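Local coordinates for peptidoglycan recognition protein-LC isoform LCx (PDB 2F2L), which probably serves as a receptor for bacterial peptidoglycan, its amidase-like extracellular domain holding a disaccharide-tetrapeptide fragment of the cell wall, at residues A7-R12 with A46-V51; D19-P24 with D83-H88; I25-I30 with R94-I99; H32-G37 with I102-T107. All coordinates share one frame; numbering follows the deposited sequence.

Contact 1: residues A7-R12 with A46-V51; sequences AEWGGR and ARVNVV
Trp-9 lays the six-membered part of its indole against Val-48, whose CG1 methyl sits over one face of the ring. CG1 is 3.4 Å from the centroid of that ring and only 8° off its normal, a CH-pi contact of nearly perpendicular approach. Val-48 presents this methyl because CG1 is anti to its backbone N (chi1 177°). A branched aliphatic residue suits the place: one methyl meets the flat ring while CG2 meets Ile-102, and the side chain also touches Ile-64. The indole is also fixed at its polar end, where NE1 gives its hydrogen to Glu-78 O.

Asn-49, one residue on along the helix, brings its amide to the rim of the same ring, with the two planes 68° apart. This amide group lies close to the carbonyls of Trp-9 and Gly-10, although which end is nitrogen and which oxygen remains doubtful. Two glycines suit the turn after Trp-9: Gly-10 has a positive phi, and Gly-11 lies close against CZ3 of the indole.

The loop that follows strand 3-4 is thereby laid on the flank of helix 41-58. Trp-9 also touches Ser-45 and Gln-52 of this helix, Arg-12 pairs with Asp-57 near its C-terminal end, and the bond to Glu-78 ties the indole to strand 76-78.

Contact 2: residues D19-P24 with D83-H88; sequences DAQQLP and DYVGAH. With MLD (glcnac(beta1-4)-murnac(1,6-anhydro)-L-ala-gamma-D-glu-meso-a2pm-D-ala), chain G.
Ala-20 and Tyr-84 form a single backbone bridge, their CA atoms 4.4 Å apart, flanked by hydrogen bonds from Val-85 N to Asp-19 O (2.9 Å) and from Gln-21 N to Asp-83 O (3.0 Å). Val-85 sets its CG2 methyl against CB of Asp-19 at 3.9 Å, while the CD1 edge of the Tyr-84 ring approaches the Asp-19 carbonyl.

In Gln-21, CG lies against the Tyr-84 carbonyl carbon, and the bend at chi2 (-112°) swings the amide round, bringing NE2 to a weak bond with Tyr-84 O (3.4 Å). The stronger bonds of this amide are to backbone: OE1 accepts from Gly-95 N and NE2 gives to Ser-96 O. A glutamine suits the place, one buried group serving both a donor and an acceptor. In the amidase-like fold of these recognition proteins, the bridge thus joins two loops at the surface, one leading into strand 25-32 and the other following strand 76-78.

Leu-23 crosses Asp-83 at about a right angle, CD1 lying 3.7 Å from OD1, and that carboxylate makes a salt bridge with Lys-130. Further along, residues 83-88 reach the ligand: His-88 O accepts from MLD NAN at 2.9 Å, and the small Ala-87 lets its CB rest 3.5 Å from MLD CBG.

Contact 3: residues I25-I30 with R94-I99; sequences INRVVI and RGSIGI. With SO4 (sulfate ion), chain F.
Arg-27 runs along residues 94-96 from its first carbon onward: CB lies 3.3 Å from Gly-95 O, and then CG and CD pass the CB of Ser-96, CD at 3.6 Å. A bend at chi3 (-51°) then turns the guanidinium so that Gly-95 O and a water lie over one of its faces. At the tip, NH2 gives a hydrogen bond to O3 of a sulfate (3.2 Å), an ion probably taken from the crystallisation liquor. The long arginine suits a place near the start of the strand, its aliphatic part packed and its charge carried outward. Gly-95 itself has a positive phi (84°), which favours glycine, and two waters link its carbonyl to Asn-26.

Beyond Ser-96 the segments become parallel strands. Arg-27 O accepts from Ile-97 N, Val-29 N gives to Ile-97 O at 2.9 Å, and Val-29 O accepts from Ile-99 N. On the face bearing Val-28, Ile-30, Ile-97 and Ile-99, branched residues fill the core: CD1 of Ile-30 lies 3.9 Å from CB of Ile-99, the two pointing the same way. Near the start of the strand, CD1 of Ile-25 meets CD1 of Ile-97 at 3.8 Å.

Helix 112-127 packs on that face through Leu-121 and Leu-122, while Val-29, on the other, meets Thr-89 and Leu-143. Strand 135-139 flanks 25-32 on its far side, and strand 68-70 borders 97-101.

Contact 4: residues H32-G37 with I102-T107; sequences HTAAEG and IGTFTT. With MLD (glcnac(beta1-4)-murnac(1,6-anhydro)-L-ala-gamma-D-glu-meso-a2pm-D-ala), chain G.
His-32 holds its imidazole between protein and ligand, with Ala-34 N of its own loop over one face and bonds at two points of its edge. On one side ND1 accepts from Phe-105 N (3.1 Å), the donor only 6° out of the ring plane; on the other NE2 gives to MLD OAC at 2.7 Å. These two bonds fix the rotation of the ring, and the backbone N-H of Phe-105 acts as a second shell that positions the ligand-binding nitrogen. Phe-105 turns its own edge to His-32, CD2 lying 3.7 Å from CB.

Thr-33 OG1, placed between backbone N and carbonyl carbon (chi1 62°), accepts from Gly-103 N at 3.0 Å, while the carbonyl O of Thr-33 takes a hydrogen from MLD NAD. Thr-104 fastens the loop further on, its hydroxyl giving to Ala-35 O at 2.7 Å. Gly-103 has a backbone shape that calls for glycine.

The partner protein chain also reaches this place, a basic side chain of it bonding to Ala-34 O. Two loops at the C-terminal ends of neighbouring parallel strands here contribute to the sugar-binding end of a peptidoglycan groove, consistent with a recognition site on an amidase scaffold.

In the fold
From the N terminus, the loop after strand 3-4 first meets helix 41-58 in contact 1, then the loop after strand 76-78 in contact 2. Strand 25-32 follows directly and pairs with 97-101 in contact 3, and the loops beyond these two strands close contact 4. Every pair of contacts crosses along the chain, and none nests. Contacts 2 and 3 adjoin, about 9 Å between centres, and are tied through Gln-21. Contacts 1 and 4 touch through Arg-47 and through Val-48 on Ile-102. Contacts 2 and 4, about 24 Å apart by centres, both reach the ligand from opposite sides of the chain's centre, with the strand pair of contact 3 running between them.

Contact 1: residues A7-R12 with A46-V51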
# COMPACT_ATOMS: atom_id res chain seq x y z
N ALA B 7 -0.34 -13.19 -19.18
CA ALA B 7 -0.30 -12.45 -20.43
C ALA B 7 -1.64 -11.79 -20.74
O ALA B 7 -1.68 -10.71 -21.33
CB ALA B 7 0.11 -13.37 -21.57
N GLU B 8 -2.74 -12.44 -20.35
CA GLU B 8 -4.07 -11.92 -20.64
C GLU B 8 -4.43 -10.70 -19.80
O GLU B 8 -5.23 -9.87 -20.26
CB GLU B 8 -5.12 -13.03 -20.52
CG GLU B 8 -5.05 -14.01 -21.70
CD GLU B 8 -5.75 -15.34 -21.44
OE1 GLU B 8 -5.79 -16.17 -22.38
OE2 GLU B 8 -6.26 -15.57 -20.33
N TRP B 9 -3.86 -10.57 -18.60
CA TRP B 9 -4.03 -9.32 -17.84
C TRP B 9 -2.86 -8.33 -18.03
O TRP B 9 -2.77 -7.30 -17.37
CB TRP B 9 -4.35 -9.55 -16.35
CG TRP B 9 -3.48 -10.45 -15.54
CD1 TRP B 9 -3.74 -11.74 -15.21
CD2 TRP B 9 -2.28 -10.09 -14.84
NE1 TRP B 9 -2.77 -12.23 -14.38
CE2 TRP B 9 -1.85 -11.24 -14.15
CE3 TRP B 9 -1.51 -8.93 -14.76
CZ2 TRP B 9 -0.68 -11.25 -13.39
CZ3 TRP B 9 -0.36 -8.94 -14.00
CH2 TRP B 9 0.05 -10.09 -13.33
N GLY B 10 -1.98 -8.63 -18.98
CA GLY B 10 -0.92 -7.70 -19.33
C GLY B 10 0.29 -7.72 -18.42
O GLY B 10 1.06 -6.77 -18.41
N GLY B 11 0.48 -8.81 -17.68
CA GLY B 11 1.59 -8.91 -16.72
C GLY B 11 2.89 -9.41 -17.33
O GLY B 11 2.92 -9.91 -18.46
N ARG B 12 3.96 -9.30 -16.56
CA ARG B 12 5.29 -9.76 -16.97
C ARG B 12 5.52 -11.21 -16.62
O ARG B 12 4.93 -11.71 -15.67
CB ARG B 12 6.35 -9.00 -16.20
CG ARG B 12 6.41 -7.55 -16.47
CD ARG B 12 7.58 -6.97 -15.70
NE ARG B 12 7.11 -6.22 -14.55
CZ ARG B 12 7.88 -5.79 -13.56
NH1 ARG B 12 9.18 -6.07 -13.51
NH2 ARG B 12 7.32 -5.09 -12.60
N ALA B 46 -5.60 -3.53 -13.81
CA ALA B 46 -4.79 -2.43 -13.33
C ALA B 46 -4.25 -2.72 -11.94
O ALA B 46 -3.07 -2.55 -11.69
CB ALA B 46 -5.59 -1.12 -13.33
N ARG B 47 -5.12 -3.20 -11.05
CA ARG B 47 -4.74 -3.51 -9.66
C ARG B 47 -3.70 -4.59 -9.56
O ARG B 47 -2.84 -4.54 -8.69
CB ARG B 47 -5.96 -3.94 -8.81
CG ARG B 47 -7.07 -2.91 -8.75
CD ARG B 47 -6.83 -1.83 -7.74
NE ARG B 47 -8.03 -1.03 -7.60
CZ ARG B 47 -8.30 0.08 -8.27
NH1 ARG B 47 -7.43 0.57 -9.13
NH2 ARG B 47 -9.45 0.71 -8.08
N VAL B 48 -3.80 -5.59 -10.44
CA VAL B 48 -2.90 -6.74 -10.38
C VAL B 48 -1.52 -6.39 -10.94
O VAL B 48 -0.51 -6.88 -10.45
CB VAL B 48 -3.48 -7.96 -11.13
CG1 VAL B 48 -2.49 -9.11 -11.11
CG2 VAL B 48 -4.82 -8.39 -10.49
N ASN B 49 -1.50 -5.55 -11.98
CA ASN B 49 -0.24 -5.00 -12.46
C ASN B 49 0.55 -4.24 -11.39
O ASN B 49 1.75 -4.41 -11.27
CB ASN B 49 -0.46 -4.12 -13.70
CG ASN B 49 -0.60 -4.96 -14.97
OD1 ASN B 49 -1.66 -5.03 -15.59
ND2 ASN B 49 0.48 -5.64 -15.32
N VAL B 50 -0.14 -3.40 -10.61
CA VAL B 50 0.50 -2.66 -9.53
C VAL B 50 1.03 -3.62 -8.48
O VAL B 50 2.15 -3.46 -8.01
CB VAL B 50 -0.43 -1.60 -8.91
CG1 VAL B 50 0.25 -0.89 -7.75
CG2 VAL B 50 -0.83 -0.56 -9.95
N VAL B 51 0.23 -4.62 -8.11
CA VAL B 51 0.69 -5.67 -7.19
C VAL B 51 1.95 -6.36 -7.71
O VAL B 51 2.90 -6.56 -6.94
CB VAL B 51 -0.41 -6.72 -6.87
CG1 VAL B 51 0.17 -7.94 -6.09
CG2 VAL B 51 -1.57 -6.08 -6.07

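Contact 2: residues D19-P24 with D83-H88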
# COMPACT_ATOMS: atom_id res chain seq x y z
N ASP B 19 10.65 -22.46 -8.61
CA ASP B 19 10.62 -23.80 -8.03
C ASP B 19 9.24 -24.42 -8.21
O ASP B 19 8.22 -23.77 -7.98
CB ASP B 19 10.95 -23.77 -6.53
CG ASP B 19 12.39 -23.42 -6.23
OD1 ASP B 19 13.25 -23.50 -7.13
OD2 ASP B 19 12.67 -23.08 -5.06
N ALA B 20 9.24 -25.70 -8.59
CA ALA B 20 8.01 -26.45 -8.78
C ALA B 20 7.54 -27.08 -7.46
O ALA B 20 8.35 -27.42 -6.59
CB ALA B 20 8.22 -27.52 -9.81
N GLN B 21 6.23 -27.21 -7.32
CA GLN B 21 5.62 -27.83 -6.15
C GLN B 21 5.46 -29.32 -6.38
O GLN B 21 5.28 -29.75 -7.51
CB GLN B 21 4.22 -27.26 -5.92
CG GLN B 21 4.17 -25.77 -5.74
CD GLN B 21 3.79 -25.36 -4.33
OE1 GLN B 21 4.20 -25.98 -3.35
NE2 GLN B 21 2.99 -24.31 -4.23
N GLN B 22 5.51 -30.09 -5.29
CA GLN B 22 5.04 -31.47 -5.29
C GLN B 22 3.51 -31.41 -5.21
O GLN B 22 2.94 -30.78 -4.30
CB GLN B 22 5.61 -32.27 -4.11
CG GLN B 22 5.13 -33.73 -4.06
CD GLN B 22 6.23 -34.73 -3.69
OE1 GLN B 22 7.33 -34.34 -3.28
NE2 GLN B 22 5.94 -36.02 -3.83
N LEU B 23 2.87 -32.03 -6.20
CA LEU B 23 1.42 -32.10 -6.25
C LEU B 23 1.00 -33.49 -5.79
O LEU B 23 1.77 -34.44 -5.94
CB LEU B 23 0.92 -31.83 -7.67
CG LEU B 23 1.29 -30.49 -8.32
CD1 LEU B 23 0.86 -30.49 -9.79
CD2 LEU B 23 0.66 -29.33 -7.59
N PRO B 24 -0.20 -33.62 -5.20
CA PRO B 24 -1.19 -32.57 -4.88
C PRO B 24 -0.81 -31.76 -3.65
O PRO B 24 -0.09 -32.24 -2.80
CB PRO B 24 -2.47 -33.37 -4.61
CG PRO B 24 -1.99 -34.70 -4.12
CD PRO B 24 -0.69 -34.97 -4.81
N ASP B 83 1.34 -24.82 -10.07
CA ASP B 83 2.53 -25.68 -10.14
C ASP B 83 3.82 -25.10 -9.55
O ASP B 83 4.82 -25.80 -9.52
CB ASP B 83 2.82 -26.04 -11.60
CG ASP B 83 1.72 -26.87 -12.25
OD1 ASP B 83 0.74 -27.25 -11.58
OD2 ASP B 83 1.85 -27.17 -13.45
N TYR B 84 3.80 -23.85 -9.10
CA TYR B 84 5.02 -23.21 -8.62
C TYR B 84 4.88 -22.65 -7.23
O TYR B 84 3.80 -22.24 -6.82
CB TYR B 84 5.50 -22.12 -9.58
CG TYR B 84 5.82 -22.69 -10.92
CD1 TYR B 84 7.01 -23.37 -11.14
CD2 TYR B 84 4.91 -22.60 -11.96
CE1 TYR B 84 7.30 -23.92 -12.37
CE2 TYR B 84 5.18 -23.15 -13.19
CZ TYR B 84 6.37 -23.81 -13.39
OH TYR B 84 6.61 -24.34 -14.62
N VAL B 85 6.00 -22.61 -6.52
CA VAL B 85 6.07 -22.13 -5.16
C VAL B 85 5.95 -20.60 -5.18
O VAL B 85 6.66 -19.94 -5.92
CB VAL B 85 7.39 -22.53 -4.49
CG1 VAL B 85 7.44 -22.02 -3.06
CG2 VAL B 85 7.61 -24.06 -4.53
N GLY B 86 5.03 -20.07 -4.38
CA GLY B 86 4.81 -18.64 -4.28
C GLY B 86 5.70 -17.89 -3.29
O GLY B 86 6.65 -18.43 -2.73
N ALA B 87 5.38 -16.61 -3.12
CA ALA B 87 6.02 -15.74 -2.16
C ALA B 87 4.90 -14.93 -1.50
O ALA B 87 4.73 -13.74 -1.74
CB ALA B 87 7.03 -14.83 -2.86
N HIS B 88 4.09 -15.62 -0.70
CA HIS B 88 2.89 -15.01 -0.10
C HIS B 88 2.79 -15.23 1.40
O HIS B 88 2.16 -14.43 2.09
CB HIS B 88 1.62 -15.52 -0.81
CG HIS B 88 1.54 -17.00 -0.91
ND1 HIS B 88 1.17 -17.81 0.15
CD2 HIS B 88 1.79 -17.84 -1.95
CE1 HIS B 88 1.23 -19.08 -0.22
NE2 HIS B 88 1.60 -19.12 -1.49
CAA MLD G . -4.48 -4.58 6.13
CAB MLD G . -3.35 -5.60 6.16
OAC MLD G . -3.53 -6.75 5.80
N2 MLD G . -2.19 -5.12 6.60
C2 MLD G . -0.98 -5.92 6.75
C3 MLD G . -0.47 -5.70 8.18
O3 MLD G . -1.44 -6.10 9.17
C4 MLD G . 0.88 -6.37 8.39
O4 MLD G . 1.36 -5.96 9.66
C5 MLD G . 1.86 -5.90 7.31
C6 MLD G . 3.24 -6.58 7.30
O6 MLD G . 4.10 -5.85 6.38
O5 MLD G . 1.29 -6.24 6.04
C1 MLD G . 0.09 -5.49 5.76
O1 MLD G . -0.35 -5.82 4.47
CA4 MLD G . 0.50 -5.25 3.45
CA5 MLD G . 0.36 -3.74 3.21
OA5 MLD G . -0.06 -3.39 1.85
CA6 MLD G . 1.78 -3.32 3.20
OA6 MLD G . 2.22 -3.61 1.89
CA1 MLD G . 1.03 -3.92 1.09
CA2 MLD G . 0.91 -5.45 1.00
NAD MLD G . 0.20 -5.82 -0.24
CAE MLD G . 0.71 -6.64 -1.14
CAF MLD G . -0.17 -6.87 -2.35
OAG MLD G . 1.80 -7.20 -1.03
CA3 MLD G . 0.13 -6.02 2.19
OAH MLD G . 0.43 -7.44 2.42
CAI MLD G . -0.57 -8.35 1.89
CAJ MLD G . -1.65 -8.67 2.90
CAL MLD G . 0.13 -9.66 1.48
OAM MLD G . -0.59 -10.57 1.08
N MLD G . 1.45 -9.75 1.56
CA MLD G . 2.22 -10.94 1.16
CB MLD G . 2.54 -10.75 -0.32
C MLD G . 3.53 -10.92 1.97
O MLD G . 4.24 -9.91 1.98
NAN MLD G . 3.79 -12.04 2.64
CAO MLD G . 4.97 -12.28 3.48
CAP MLD G . 4.57 -12.87 4.87
OBA MLD G . 5.46 -13.46 5.48
OAQ MLD G . 3.39 -12.77 5.29
CBB MLD G . 5.83 -13.36 2.84
CBC MLD G . 6.50 -12.96 1.54
CBD MLD G . 7.39 -14.12 1.06
OBE MLD G . 7.16 -15.28 1.39
NBF MLD G . 8.41 -13.77 0.30
CBG MLD G . 9.35 -14.75 -0.24
CBH MLD G . 10.19 -15.35 0.90
OBI MLD G . 10.67 -14.63 1.78
NBJ MLD G . 10.31 -16.68 0.88
CBK MLD G . 11.10 -17.45 1.87
CBL MLD G . 12.14 -18.28 1.11
CBM MLD G . 10.25 -18.41 2.72
OBO MLD G . 9.16 -18.83 2.25
OBN MLD G . 10.73 -18.73 3.84
CBP MLD G . 10.22 -14.06 -1.31
CBQ MLD G . 10.96 -15.08 -2.19
CBR MLD G . 11.70 -14.38 -3.34
CBS MLD G . 11.98 -15.30 -4.53
CBT MLD G . 10.67 -15.57 -5.28
OBV MLD G . 10.21 -14.63 -5.96
OBU MLD G . 10.16 -16.70 -5.17
NBW MLD G . 12.56 -16.56 -4.05

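Contact 3: residues I25-I30 with R94-I99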
# COMPACT_ATOMS: atom_id res chain seq x y z
N ILE B 25 -1.31 -30.53 -3.58
CA ILE B 25 -1.02 -29.63 -2.47
C ILE B 25 -2.18 -29.70 -1.49
O ILE B 25 -3.34 -29.71 -1.91
CB ILE B 25 -0.84 -28.18 -2.99
CG1 ILE B 25 0.46 -28.07 -3.77
CG2 ILE B 25 -0.88 -27.15 -1.86
CD1 ILE B 25 0.38 -27.03 -4.86
N ASN B 26 -1.91 -29.75 -0.20
CA ASN B 26 -3.02 -29.81 0.75
C ASN B 26 -3.10 -28.66 1.75
O ASN B 26 -3.68 -28.80 2.82
CB ASN B 26 -3.08 -31.18 1.43
CG ASN B 26 -2.33 -31.24 2.70
OD1 ASN B 26 -1.13 -30.93 2.74
ND2 ASN B 26 -3.02 -31.65 3.77
N ARG B 27 -2.55 -27.51 1.35
CA ARG B 27 -2.67 -26.27 2.13
C ARG B 27 -3.04 -25.12 1.20
O ARG B 27 -2.43 -24.97 0.14
CB ARG B 27 -1.34 -25.97 2.83
CG ARG B 27 -1.32 -24.73 3.69
CD ARG B 27 0.10 -24.46 4.26
NE ARG B 27 0.68 -25.63 4.90
CZ ARG B 27 1.97 -26.00 4.84
NH1 ARG B 27 2.86 -25.32 4.12
NH2 ARG B 27 2.36 -27.09 5.49
N VAL B 28 -4.05 -24.34 1.59
CA VAL B 28 -4.43 -23.10 0.91
C VAL B 28 -4.39 -21.96 1.92
O VAL B 28 -4.88 -22.12 3.05
CB VAL B 28 -5.85 -23.18 0.30
CG1 VAL B 28 -6.32 -21.79 -0.21
CG2 VAL B 28 -5.91 -24.19 -0.82
N VAL B 29 -3.83 -20.82 1.52
CA VAL B 29 -3.71 -19.65 2.38
C VAL B 29 -4.41 -18.46 1.71
O VAL B 29 -4.05 -18.04 0.62
CB VAL B 29 -2.24 -19.31 2.67
CG1 VAL B 29 -2.16 -18.10 3.60
CG2 VAL B 29 -1.54 -20.51 3.31
N ILE B 30 -5.44 -17.96 2.37
CA ILE B 30 -6.21 -16.82 1.86
C ILE B 30 -5.69 -15.49 2.42
O ILE B 30 -5.61 -15.29 3.65
CB ILE B 30 -7.72 -16.96 2.21
CG1 ILE B 30 -8.31 -18.24 1.59
CG2 ILE B 30 -8.50 -15.69 1.83
CD1 ILE B 30 -8.04 -18.46 0.13
N ARG B 94 6.10 -23.25 0.20
CA ARG B 94 6.27 -24.61 -0.28
C ARG B 94 5.14 -25.48 0.28
O ARG B 94 4.94 -25.56 1.48
CB ARG B 94 7.64 -25.15 0.15
CG ARG B 94 7.88 -26.59 -0.16
CD ARG B 94 8.43 -26.79 -1.55
NE ARG B 94 9.81 -26.32 -1.70
CZ ARG B 94 10.52 -26.42 -2.82
NH1 ARG B 94 10.01 -26.99 -3.90
NH2 ARG B 94 11.76 -25.95 -2.85
N GLY B 95 4.39 -26.12 -0.61
CA GLY B 95 3.29 -26.99 -0.20
C GLY B 95 1.98 -26.27 0.08
O GLY B 95 1.06 -26.83 0.68
N SER B 96 1.88 -25.03 -0.38
CA SER B 96 0.63 -24.31 -0.28
C SER B 96 0.29 -23.55 -1.56
O SER B 96 1.16 -23.31 -2.42
CB SER B 96 0.67 -23.38 0.92
OG SER B 96 1.53 -22.28 0.70
N ILE B 97 -0.99 -23.23 -1.69
CA ILE B 97 -1.50 -22.35 -2.74
C ILE B 97 -1.99 -21.06 -2.05
O ILE B 97 -2.81 -21.11 -1.13
CB ILE B 97 -2.67 -23.02 -3.50
CG1 ILE B 97 -2.15 -24.15 -4.39
CG2 ILE B 97 -3.45 -22.03 -4.33
CD1 ILE B 97 -1.22 -23.69 -5.52
N GLY B 98 -1.42 -19.93 -2.46
CA GLY B 98 -1.80 -18.62 -1.95
C GLY B 98 -2.75 -17.90 -2.91
O GLY B 98 -2.40 -17.62 -4.05
N ILE B 99 -3.94 -17.61 -2.43
CA ILE B 99 -4.97 -16.90 -3.18
C ILE B 99 -5.26 -15.57 -2.46
O ILE B 99 -5.52 -15.55 -1.25
CB ILE B 99 -6.26 -17.74 -3.26
CG1 ILE B 99 -5.98 -19.09 -3.94
CG2 ILE B 99 -7.35 -16.98 -3.97
CD1 ILE B 99 -7.06 -20.11 -3.74
S SO4 F . 5.64 -27.18 7.08
O1 SO4 F . 6.58 -26.18 7.59
O2 SO4 F . 6.08 -28.53 7.43
O3 SO4 F . 5.56 -27.08 5.62
O4 SO4 F . 4.32 -26.94 7.67
O HOH W 1 1.15 -29.91 0.04
O HOH W 2 1.36 -28.87 2.26

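Contact 4: residues H32-G37 with I102-T107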
# COMPACT_ATOMS: atom_id res chain seq x y z
N HIS B 32 -5.61 -10.92 1.52
CA HIS B 32 -6.10 -9.83 0.64
C HIS B 32 -4.91 -8.99 0.22
O HIS B 32 -3.82 -9.12 0.78
CB HIS B 32 -7.20 -8.97 1.33
CG HIS B 32 -6.76 -8.23 2.56
ND1 HIS B 32 -7.61 -7.38 3.24
CD2 HIS B 32 -5.57 -8.16 3.20
CE1 HIS B 32 -6.97 -6.86 4.27
NE2 HIS B 32 -5.73 -7.30 4.26
N THR B 33 -5.11 -8.11 -0.76
CA THR B 33 -4.03 -7.26 -1.24
C THR B 33 -3.80 -6.03 -0.38
O THR B 33 -2.74 -5.40 -0.50
CB THR B 33 -4.27 -6.76 -2.71
OG1 THR B 33 -5.45 -5.96 -2.77
CG2 THR B 33 -4.32 -7.92 -3.69
N ALA B 34 -4.78 -5.69 0.47
CA ALA B 34 -4.78 -4.47 1.31
C ALA B 34 -4.65 -3.16 0.51
O ALA B 34 -4.12 -2.14 1.00
CB ALA B 34 -3.74 -4.56 2.40
N ALA B 35 -5.17 -3.18 -0.71
CA ALA B 35 -5.27 -1.98 -1.52
C ALA B 35 -6.72 -1.86 -1.99
O ALA B 35 -7.62 -2.47 -1.39
CB ALA B 35 -4.27 -2.03 -2.68
N GLU B 36 -6.99 -1.04 -3.01
CA GLU B 36 -8.37 -0.80 -3.41
C GLU B 36 -8.89 -2.03 -4.18
O GLU B 36 -8.12 -2.73 -4.81
CB GLU B 36 -8.48 0.51 -4.23
CG GLU B 36 -9.93 0.92 -4.49
CD GLU B 36 -10.10 2.26 -5.22
OE1 GLU B 36 -9.12 3.05 -5.34
OE2 GLU B 36 -11.23 2.52 -5.69
N GLY B 37 -10.18 -2.30 -4.08
CA GLY B 37 -10.84 -3.34 -4.88
C GLY B 37 -11.16 -2.85 -6.27
O GLY B 37 -10.67 -1.80 -6.69
N ILE B 102 -8.57 -9.37 -4.14
CA ILE B 102 -8.16 -8.02 -4.51
C ILE B 102 -9.05 -7.06 -3.74
O ILE B 102 -10.29 -7.07 -3.88
CB ILE B 102 -8.28 -7.77 -6.03
CG1 ILE B 102 -7.42 -8.76 -6.82
CG2 ILE B 102 -7.84 -6.34 -6.36
CD1 ILE B 102 -7.59 -8.63 -8.35
N GLY B 103 -8.40 -6.25 -2.89
CA GLY B 103 -9.09 -5.30 -2.05
C GLY B 103 -8.61 -5.33 -0.62
O GLY B 103 -7.60 -5.95 -0.30
N THR B 104 -9.37 -4.64 0.23
CA THR B 104 -9.12 -4.55 1.66
C THR B 104 -10.40 -4.93 2.39
O THR B 104 -11.41 -4.20 2.28
CB THR B 104 -8.69 -3.11 2.06
OG1 THR B 104 -7.52 -2.73 1.34
CG2 THR B 104 -8.40 -3.02 3.56
N PHE B 105 -10.37 -6.02 3.18
CA PHE B 105 -11.59 -6.58 3.78
C PHE B 105 -11.58 -6.57 5.30
O PHE B 105 -12.09 -7.47 5.97
CB PHE B 105 -11.87 -7.97 3.18
CG PHE B 105 -11.94 -7.91 1.71
CD1 PHE B 105 -13.06 -7.35 1.10
CD2 PHE B 105 -10.83 -8.22 0.95
CE1 PHE B 105 -13.10 -7.20 -0.27
CE2 PHE B 105 -10.87 -8.07 -0.41
CZ PHE B 105 -12.00 -7.57 -1.03
N THR B 106 -11.04 -5.48 5.83
CA THR B 106 -10.95 -5.27 7.27
C THR B 106 -12.32 -4.93 7.86
O THR B 106 -12.65 -5.41 8.93
CB THR B 106 -9.97 -4.15 7.62
OG1 THR B 106 -10.32 -2.98 6.87
CG2 THR B 106 -8.55 -4.55 7.26
N THR B 107 -13.10 -4.08 7.20
CA THR B 107 -14.44 -3.79 7.72
C THR B 107 -15.56 -3.98 6.70
O THR B 107 -16.73 -3.75 7.02
CB THR B 107 -14.53 -2.36 8.26
OG1 THR B 107 -14.31 -1.46 7.18
CG2 THR B 107 -13.52 -2.10 9.40
CAA MLD G . -4.48 -4.58 6.13
CAB MLD G . -3.35 -5.60 6.16
OAC MLD G . -3.53 -6.75 5.80
N2 MLD G . -2.19 -5.12 6.60
C2 MLD G . -0.98 -5.92 6.75
C3 MLD G . -0.47 -5.70 8.18
O3 MLD G . -1.44 -6.10 9.17
C4 MLD G . 0.88 -6.37 8.39
O4 MLD G . 1.36 -5.96 9.66
C5 MLD G . 1.86 -5.90 7.31
C6 MLD G . 3.24 -6.58 7.30
O6 MLD G . 4.10 -5.85 6.38
O5 MLD G . 1.29 -6.24 6.04
C1 MLD G . 0.09 -5.49 5.76
O1 MLD G . -0.35 -5.82 4.47
CA4 MLD G . 0.50 -5.25 3.45
CA5 MLD G . 0.36 -3.74 3.21
OA5 MLD G . -0.06 -3.39 1.85
CA6 MLD G . 1.78 -3.32 3.20
OA6 MLD G . 2.22 -3.61 1.89
CA1 MLD G . 1.03 -3.92 1.09
CA2 MLD G . 0.91 -5.45 1.00
NAD MLD G . 0.20 -5.82 -0.24
CAE MLD G . 0.71 -6.64 -1.14
CAF MLD G . -0.17 -6.87 -2.35
OAG MLD G . 1.80 -7.20 -1.03
CA3 MLD G . 0.13 -6.02 2.19
OAH MLD G . 0.43 -7.44 2.42
CAI MLD G . -0.57 -8.35 1.89
CAJ MLD G . -1.65 -8.67 2.90
CAL MLD G . 0.13 -9.66 1.48
OAM MLD G . -0.59 -10.57 1.08
N MLD G . 1.45 -9.75 1.56
CA MLD G . 2.22 -10.94 1.16
CB MLD G . 2.54 -10.75 -0.32
C MLD G . 3.53 -10.92 1.97
O MLD G . 4.24 -9.91 1.98
NAN MLD G . 3.79 -12.04 2.64
CAO MLD G . 4.97 -12.28 3.48
CAP MLD G . 4.57 -12.87 4.87
OBA MLD G . 5.46 -13.46 5.48
OAQ MLD G . 3.39 -12.77 5.29
CBB MLD G . 5.83 -13.36 2.84
CBC MLD G . 6.50 -12.96 1.54
CBD MLD G . 7.39 -14.12 1.06
OBE MLD G . 7.16 -15.28 1.39
NBF MLD G . 8.41 -13.77 0.30
CBG MLD G . 9.35 -14.75 -0.24
CBH MLD G . 10.19 -15.35 0.90
OBI MLD G . 10.67 -14.63 1.78
NBJ MLD G . 10.31 -16.68 0.88
CBK MLD G . 11.10 -17.45 1.87
CBL MLD G . 12.14 -18.28 1.11
CBM MLD G . 10.25 -18.41 2.72
OBO MLD G . 9.16 -18.83 2.25
OBN MLD G . 10.73 -18.73 3.84
CBP MLD G . 10.22 -14.06 -1.31
CBQ MLD G . 10.96 -15.08 -2.19
CBR MLD G . 11.70 -14.38 -3.34
CBS MLD G . 11.98 -15.30 -4.53
CBT MLD G . 10.67 -15.57 -5.28
OBV MLD G . 10.21 -14.63 -5.96
OBU MLD G . 10.16 -16.70 -5.17
NBW MLD G . 12.56 -16.56 -4.05